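Local atomic coordinates of Phthiocerol/phthiodiolone dimycocerosyl transferase (Mycobacterium tuberculosis, PDB entry 1Q9J), a protein that probably transfers mycocerosyl groups from mycocerosic acid synthase onto phthiocerol, phthiodiolone and phenolphthiocerol, the final step in making dimycocerosate esters. Residues A[4-18]-A[55-69]. Residues are numbered along the deposited sequence; the frame is centred on the assembly and turned at random.
Sequences GSVIRKLSHSEEVFA and SHLEQSSDGGWNLVA
Gly-4 N donates to Ala-69 O over 2.7 Å and opens the backbone ladder that lays strand 6-9 antiparallel along strand 65-69. With strand 55-59 on the other side of 65-69 this makes a three-stranded antiparallel sheet, the N-terminal strand flanking a beta-hairpin. Ala-69 N bonds to Ser-5 O, and Leu-10 N closes the ladder on Trp-65 O. Between them, Ile-7 N bonds to Leu-67 O, and the CD1 end of Ile-7 rests against Ala-69 CB (3.7 Å) and Leu-67 CD2. With CG anti to the backbone N (chi1 -151°), Lys-9 is carried across the amide of Asn-66, CG 3.6 Å from Asn-66 OD1. Leu-10 meets Leu-57 at about a right angle, CD1 to CD2, while its CD1 also touches Trp-65 CB. The Trp-65 indole is sandwiched: Gln-59 CB lies over the rim of one face, and on the opposite face Ala-18 CB, from helix 12-19, makes a CH-pi contact, 3.7 Å from the centroid of its five-membered ring. Phe-17, beside Ala-18, stacks on His-124, the probable proton acceptor. At the indole edge, Glu-15 OE2 lies 3.4 Å from Trp-65 CD1, its carboxylate turned 87° to the ring.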
# COMPACT_ATOMS: atom_id res chain seq x y z
N GLY A 4 19.01 -21.96 -0.82
CA GLY A 4 18.47 -23.26 -0.47
C GLY A 4 18.17 -23.30 1.01
O GLY A 4 17.28 -24.01 1.47
N SER A 5 18.91 -22.51 1.79
CA SER A 5 18.70 -22.49 3.23
C SER A 5 17.54 -21.59 3.66
O SER A 5 17.17 -20.65 2.95
CB SER A 5 19.98 -22.04 3.94
OG SER A 5 20.38 -20.76 3.52
N VAL A 6 16.97 -21.90 4.82
CA VAL A 6 15.86 -21.13 5.36
C VAL A 6 16.36 -19.85 6.00
O VAL A 6 17.22 -19.89 6.88
CB VAL A 6 15.09 -21.91 6.44
CG1 VAL A 6 14.20 -20.95 7.22
CG2 VAL A 6 14.25 -23.01 5.81
N ILE A 7 15.85 -18.71 5.54
CA ILE A 7 16.24 -17.42 6.11
C ILE A 7 15.55 -17.24 7.45
O ILE A 7 16.18 -17.03 8.49
CB ILE A 7 15.84 -16.30 5.20
CG1 ILE A 7 16.57 -16.50 3.86
CG2 ILE A 7 16.18 -14.95 5.87
CD1 ILE A 7 16.10 -15.56 2.75
N ARG A 8 14.23 -17.34 7.42
CA ARG A 8 13.44 -17.23 8.63
C ARG A 8 11.99 -17.57 8.28
O ARG A 8 11.58 -17.44 7.13
CB ARG A 8 13.60 -15.83 9.21
CG ARG A 8 12.35 -15.05 9.35
CD ARG A 8 12.61 -13.58 9.30
NE ARG A 8 11.34 -12.89 9.16
CZ ARG A 8 11.21 -11.65 8.71
NH1 ARG A 8 12.28 -10.95 8.36
NH2 ARG A 8 10.02 -11.10 8.58
N LYS A 9 11.24 -18.03 9.27
CA LYS A 9 9.84 -18.37 9.08
C LYS A 9 9.10 -17.02 9.06
O LYS A 9 9.59 -16.03 9.62
CB LYS A 9 9.39 -19.24 10.25
CG LYS A 9 8.27 -20.25 9.95
CD LYS A 9 8.26 -21.38 11.01
CE LYS A 9 7.11 -22.38 10.82
NZ LYS A 9 5.79 -21.80 11.18
N LEU A 10 7.95 -16.95 8.39
CA LEU A 10 7.21 -15.68 8.37
C LEU A 10 6.45 -15.53 9.66
O LEU A 10 6.01 -16.52 10.24
CB LEU A 10 6.19 -15.63 7.23
CG LEU A 10 6.66 -15.53 5.79
CD1 LEU A 10 5.43 -15.64 4.91
CD2 LEU A 10 7.39 -14.20 5.55
N SER A 11 6.28 -14.28 10.10
CA SER A 11 5.56 -13.97 11.33
C SER A 11 4.08 -13.98 11.01
O SER A 11 3.69 -13.68 9.88
CB SER A 11 5.97 -12.58 11.83
OG SER A 11 5.29 -11.57 11.10
N HIS A 12 3.25 -14.32 11.99
CA HIS A 12 1.80 -14.40 11.76
C HIS A 12 1.23 -13.21 11.00
O HIS A 12 0.27 -13.34 10.23
CB HIS A 12 1.06 -14.60 13.09
CG HIS A 12 1.33 -15.94 13.72
ND1 HIS A 12 2.53 -16.25 14.33
CD2 HIS A 12 0.58 -17.06 13.79
CE1 HIS A 12 2.50 -17.51 14.74
NE2 HIS A 12 1.33 -18.02 14.42
N SER A 13 1.83 -12.05 11.20
CA SER A 13 1.40 -10.83 10.52
C SER A 13 1.69 -10.88 9.01
O SER A 13 0.94 -10.34 8.20
CB SER A 13 2.09 -9.65 11.19
OG SER A 13 2.11 -8.50 10.38
N GLU A 14 2.78 -11.56 8.64
CA GLU A 14 3.18 -11.66 7.24
C GLU A 14 2.45 -12.76 6.47
O GLU A 14 2.23 -12.64 5.26
CB GLU A 14 4.69 -11.88 7.19
CG GLU A 14 5.39 -10.89 8.10
CD GLU A 14 6.90 -11.03 8.15
OE1 GLU A 14 7.38 -12.11 8.56
OE2 GLU A 14 7.58 -10.03 7.77
N GLU A 15 2.05 -13.81 7.17
CA GLU A 15 1.35 -14.93 6.56
C GLU A 15 0.12 -14.55 5.77
O GLU A 15 -0.26 -15.25 4.85
CB GLU A 15 0.98 -15.97 7.61
CG GLU A 15 2.20 -16.54 8.28
CD GLU A 15 1.94 -17.81 9.05
OE1 GLU A 15 1.09 -17.79 9.97
OE2 GLU A 15 2.61 -18.83 8.73
N VAL A 16 -0.53 -13.45 6.13
CA VAL A 16 -1.70 -13.07 5.35
C VAL A 16 -1.29 -13.01 3.88
O VAL A 16 -1.95 -13.59 3.03
CB VAL A 16 -2.25 -11.68 5.77
CG1 VAL A 16 -3.51 -11.36 4.98
CG2 VAL A 16 -2.57 -11.68 7.26
N PHE A 17 -0.19 -12.32 3.59
CA PHE A 17 0.26 -12.17 2.21
C PHE A 17 0.69 -13.47 1.54
O PHE A 17 0.68 -13.57 0.31
CB PHE A 17 1.39 -11.14 2.16
CG PHE A 17 1.14 -9.92 3.01
CD1 PHE A 17 1.82 -9.75 4.21
CD2 PHE A 17 0.18 -8.98 2.64
CE1 PHE A 17 1.56 -8.65 5.02
CE2 PHE A 17 -0.09 -7.88 3.44
CZ PHE A 17 0.60 -7.71 4.64
N ALA A 18 1.08 -14.46 2.33
CA ALA A 18 1.45 -15.75 1.75
C ALA A 18 0.15 -16.56 1.54
O ALA A 18 -0.04 -17.19 0.50
CB ALA A 18 2.41 -16.51 2.66
N SER A 55 14.53 -14.42 -2.75
CA SER A 55 14.10 -15.67 -2.15
C SER A 55 12.70 -16.04 -2.59
O SER A 55 12.15 -15.44 -3.51
CB SER A 55 14.11 -15.53 -0.64
OG SER A 55 13.00 -14.76 -0.23
N HIS A 56 12.13 -17.02 -1.90
CA HIS A 56 10.80 -17.50 -2.19
C HIS A 56 10.23 -18.12 -0.93
O HIS A 56 10.94 -18.26 0.07
CB HIS A 56 10.82 -18.53 -3.30
CG HIS A 56 11.62 -19.76 -2.97
ND1 HIS A 56 12.96 -19.87 -3.25
CD2 HIS A 56 11.26 -20.91 -2.35
CE1 HIS A 56 13.40 -21.03 -2.81
NE2 HIS A 56 12.39 -21.68 -2.26
N LEU A 57 8.96 -18.49 -0.98
CA LEU A 57 8.28 -19.08 0.17
C LEU A 57 8.02 -20.56 0.00
O LEU A 57 7.72 -21.02 -1.09
CB LEU A 57 6.95 -18.38 0.40
CG LEU A 57 6.97 -16.92 0.79
CD1 LEU A 57 5.67 -16.29 0.38
CD2 LEU A 57 7.23 -16.78 2.27
N GLU A 58 8.10 -21.28 1.11
CA GLU A 58 7.86 -22.71 1.14
C GLU A 58 7.05 -23.00 2.39
O GLU A 58 7.48 -22.68 3.48
CB GLU A 58 9.19 -23.46 1.18
CG GLU A 58 9.95 -23.40 -0.13
CD GLU A 58 11.23 -24.22 -0.10
OE1 GLU A 58 11.31 -25.17 0.72
OE2 GLU A 58 12.14 -23.94 -0.92
N GLN A 59 5.87 -23.59 2.23
CA GLN A 59 5.05 -23.88 3.39
C GLN A 59 5.61 -25.07 4.16
O GLN A 59 5.62 -26.20 3.66
CB GLN A 59 3.61 -24.16 2.97
CG GLN A 59 3.51 -25.06 1.76
CD GLN A 59 2.09 -25.19 1.27
OE1 GLN A 59 1.20 -25.58 2.03
NE2 GLN A 59 1.86 -24.88 -0.00
N SER A 60 6.08 -24.80 5.37
CA SER A 60 6.66 -25.82 6.23
C SER A 60 5.64 -26.86 6.65
O SER A 60 4.42 -26.64 6.56
CB SER A 60 7.24 -25.19 7.49
OG SER A 60 6.19 -24.81 8.37
N SER A 61 6.14 -28.00 7.12
CA SER A 61 5.29 -29.09 7.59
C SER A 61 4.44 -28.56 8.74
O SER A 61 3.28 -28.94 8.91
CB SER A 61 6.15 -30.26 8.07
OG SER A 61 6.96 -30.77 7.02
N ASP A 62 5.04 -27.65 9.51
CA ASP A 62 4.41 -27.03 10.68
C ASP A 62 3.39 -25.97 10.30
O ASP A 62 3.24 -24.98 11.02
CB ASP A 62 5.49 -26.41 11.57
CG ASP A 62 6.85 -27.08 11.41
OD1 ASP A 62 6.91 -28.33 11.48
OD2 ASP A 62 7.85 -26.36 11.23
N GLY A 63 2.68 -26.17 9.19
CA GLY A 63 1.67 -25.22 8.75
C GLY A 63 2.16 -23.82 8.37
O GLY A 63 1.54 -23.13 7.56
N GLY A 64 3.27 -23.41 8.97
CA GLY A 64 3.82 -22.09 8.69
C GLY A 64 4.55 -21.97 7.37
O GLY A 64 4.72 -22.94 6.64
N TRP A 65 5.00 -20.75 7.07
CA TRP A 65 5.71 -20.49 5.83
C TRP A 65 7.17 -20.13 6.04
O TRP A 65 7.51 -19.31 6.89
CB TRP A 65 5.05 -19.35 5.09
CG TRP A 65 3.68 -19.62 4.68
CD1 TRP A 65 2.54 -19.48 5.43
CD2 TRP A 65 3.26 -19.99 3.37
NE1 TRP A 65 1.43 -19.73 4.65
CE2 TRP A 65 1.85 -20.05 3.38
CE3 TRP A 65 3.94 -20.29 2.18
CZ2 TRP A 65 1.10 -20.39 2.24
CZ3 TRP A 65 3.21 -20.62 1.05
CH2 TRP A 65 1.80 -20.67 1.09
N ASN A 66 8.02 -20.75 5.23
CA ASN A 66 9.45 -20.48 5.28
C ASN A 66 9.87 -19.59 4.15
O ASN A 66 9.41 -19.71 3.02
CB ASN A 66 10.28 -21.77 5.19
CG ASN A 66 10.40 -22.48 6.52
OD1 ASN A 66 10.49 -21.85 7.57
ND2 ASN A 66 10.44 -23.81 6.47
N LEU A 67 10.75 -18.66 4.47
CA LEU A 67 11.31 -17.77 3.50
C LEU A 67 12.63 -18.50 3.22
O LEU A 67 13.48 -18.60 4.11
CB LEU A 67 11.57 -16.42 4.15
CG LEU A 67 12.05 -15.34 3.21
CD1 LEU A 67 10.88 -14.85 2.36
CD2 LEU A 67 12.64 -14.22 4.02
N VAL A 68 12.76 -19.05 2.02
CA VAL A 68 13.96 -19.79 1.64
C VAL A 68 14.79 -18.94 0.72
O VAL A 68 14.26 -18.24 -0.14
CB VAL A 68 13.59 -21.11 0.93
CG1 VAL A 68 14.85 -21.86 0.48
CG2 VAL A 68 12.78 -21.98 1.89
N ALA A 69 16.11 -18.97 0.91
CA ALA A 69 16.98 -18.14 0.09
C ALA A 69 17.29 -18.72 -1.29
O ALA A 69 17.35 -19.93 -1.48
CB ALA A 69 18.28 -17.86 0.84